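Local coordinates for osmotically inducible lipoprotein OsmE (Pseudomonas aeruginosa PAO1, PDB 4DM5) that is a lipoprotein of unknown function, probably of the outer membrane, with a BamE-like domain, and may take part in the envelope response to osmotic stress, at residues Phe15-Pro19 against Leu20-Val24. Sequence-based numbering, arbitrary orientation.
Sequences FRNEP and LVKDV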
loop_
_atom_site.group_PDB
_atom_site.type_symbol
_atom_site.label_atom_id
_atom_site.label_comp_id
_atom_site.label_asym_id
_atom_site.label_seq_id
_atom_site.Cartn_x
_atom_site.Cartn_y
_atom_site.Cartn_z
ATOM N N PHE A 15 7.195 12.569 0.262
ATOM C CA PHE A 15 6.121 11.806 0.859
ATOM C C PHE A 15 6.421 11.310 2.249
ATOM O O PHE A 15 5.623 10.496 2.791
ATOM C CB PHE A 15 5.791 10.649 -0.114
ATOM C CG PHE A 15 5.289 11.154 -1.418
ATOM C CD1 PHE A 15 4.006 11.653 -1.533
ATOM C CD2 PHE A 15 6.118 11.206 -2.564
ATOM C CE1 PHE A 15 3.521 12.214 -2.670
ATOM C CE2 PHE A 15 5.611 11.755 -3.771
ATOM C CZ PHE A 15 4.294 12.213 -3.801
ATOM N N ARG A 16 7.585 11.607 2.777
ATOM C CA ARG A 16 8.019 10.912 4.011
ATOM C C ARG A 16 7.112 11.107 5.234
ATOM O O ARG A 16 7.120 10.255 6.137
ATOM C CB ARG A 16 9.481 11.175 4.359
ATOM C CG ARG A 16 9.698 12.627 4.792
ATOM C CD ARG A 16 11.087 12.919 5.403
ATOM N NE ARG A 16 11.312 12.115 6.649
ATOM C CZ ARG A 16 11.300 12.563 7.905
ATOM N NH1 ARG A 16 11.127 13.864 8.149
ATOM N NH2 ARG A 16 11.516 11.716 8.931
ATOM N N ASN A 17 6.326 12.179 5.254
ATOM C CA ASN A 17 5.452 12.445 6.372
ATOM C C ASN A 17 4.018 11.981 6.123
ATOM O O ASN A 17 3.159 12.200 6.973
ATOM C CB ASN A 17 5.529 13.951 6.734
ATOM C CG ASN A 17 6.820 14.303 7.381
ATOM O OD1 ASN A 17 7.267 13.625 8.312
ATOM N ND2 ASN A 17 7.450 15.315 6.854
ATOM N N GLU A 18 3.784 11.393 4.946
ATOM C CA GLU A 18 2.404 10.820 4.694
ATOM C C GLU A 18 2.189 9.681 5.690
ATOM O O GLU A 18 3.023 8.838 5.824
ATOM C CB GLU A 18 2.320 10.244 3.330
ATOM C CG GLU A 18 2.188 11.259 2.270
ATOM C CD GLU A 18 0.834 11.991 2.413
ATOM O OE1 GLU A 18 -0.275 11.374 2.562
ATOM O OE2 GLU A 18 0.863 13.205 2.399
ATOM N N PRO A 19 1.014 9.657 6.366
ATOM C CA PRO A 19 0.759 8.583 7.328
ATOM C C PRO A 19 0.934 7.155 6.779
ATOM O O PRO A 19 1.514 6.296 7.494
ATOM C CB PRO A 19 -0.713 8.784 7.782
ATOM C CG PRO A 19 -0.853 10.271 7.603
ATOM C CD PRO A 19 -0.041 10.674 6.350
ATOM N N LEU A 20 0.513 6.918 5.513
ATOM C CA LEU A 20 0.725 5.610 4.956
ATOM C C LEU A 20 2.181 5.179 4.854
ATOM O O LEU A 20 2.533 3.978 4.891
ATOM C CB LEU A 20 0.117 5.500 3.581
ATOM C CG LEU A 20 -1.420 5.336 3.753
ATOM C CD1 LEU A 20 -2.025 5.693 2.371
ATOM C CD2 LEU A 20 -1.900 3.914 4.245
ATOM N N VAL A 21 3.044 6.174 4.686
ATOM C CA VAL A 21 4.482 5.955 4.501
ATOM C C VAL A 21 5.123 5.967 5.864
ATOM O O VAL A 21 5.988 5.089 6.133
ATOM C CB VAL A 21 5.052 7.110 3.662
ATOM C CG1 VAL A 21 6.588 6.972 3.545
ATOM C CG2 VAL A 21 4.429 7.034 2.311
ATOM N N LYS A 22 4.830 6.928 6.739
ATOM C CA LYS A 22 5.545 7.060 7.941
ATOM C C LYS A 22 5.107 6.066 9.031
ATOM O O LYS A 22 5.952 5.627 9.878
ATOM C CB LYS A 22 5.324 8.479 8.431
ATOM C CG LYS A 22 6.279 8.811 9.600
ATOM C CD LYS A 22 6.183 10.299 9.788
ATOM C CE LYS A 22 4.880 10.624 10.472
ATOM N NZ LYS A 22 5.062 10.655 11.962
ATOM N N ASP A 23 3.797 5.704 9.008
ATOM C CA ASP A 23 3.288 5.060 10.232
ATOM C C ASP A 23 2.865 3.608 10.048
ATOM O O ASP A 23 2.605 2.920 11.079
ATOM C CB ASP A 23 2.067 5.774 10.729
ATOM C CG ASP A 23 2.392 7.205 11.124
ATOM O OD1 ASP A 23 3.510 7.501 11.643
ATOM O OD2 ASP A 23 1.471 8.034 10.912
ATOM N N VAL A 24 2.731 3.131 8.813
ATOM C CA VAL A 24 2.306 1.732 8.601
ATOM C C VAL A 24 3.463 0.805 8.837
ATOM O O VAL A 24 4.534 1.003 8.198
ATOM C CB VAL A 24 1.700 1.533 7.209
ATOM C CG1 VAL A 24 1.502 0.040 6.827
ATOM C CG2 VAL A 24 0.395 2.277 7.095
HETATM O O HOH W 1 -1.017 8.799 3.765
#
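Glu-18, the N-cap residue ahead of the one-turn helix 19-22 in this BamE-like domain, uses its O to accept hydrogen bonds from both Val-21 N and Lys-22 N. The two bonds differ in shape: Lys-22 N, at 2.8 Å from Glu-18 O, arrives almost on line with the carbonyl (C=O...N 167°), whereas Val-21 N sits well above the carbonyl plane and its N-H is bent to 136°. A third bond, Asp-23 N to Pro-19 O, extends the turn. Ahead of it, Phe-15 to Glu-18 form a type I beta turn closed by Glu-18 N on Phe-15 O.

The Lys-22 side chain runs along the carbonyl oxygens that the beta turn presents to the helix. Lys-22 CB lies 3.4 Å from Arg-16 O and also against Glu-18 O. With CG anti to the backbone N (chi1 -169°), Lys-22 CG, and CD after it, are each set 3.8 Å from Arg-16 O; Lys-22 CD also meets Asn-17 OD1 at 3.8 Å. The bend at chi3 then turns the end of the chain toward Asp-23, where Lys-22 NZ and Asp-23 OD1 form a long salt bridge of 3.5 Å. The Asp-23 carboxylate also reaches Pro-19, where OD2 packs 3.9 Å from CB.

Facing the sheet, Val-21 sets CB and both methyls around Phe-15 O, with CG2 next to Glu-18 CB; beyond this segment, Val-21 and Leu-20 both touch Phe-67 of strand 63-71. Pro-19 and Asp-23 instead rest on Ile-36 of helix 30-37, so the short helix bridges sheet and helix. At the helix N-terminus, the N-H of Leu-20 is satisfied by a water 3.0 Å from Leu-20 N, which in turn donates to Glu-18 OE1 at 2.9 Å.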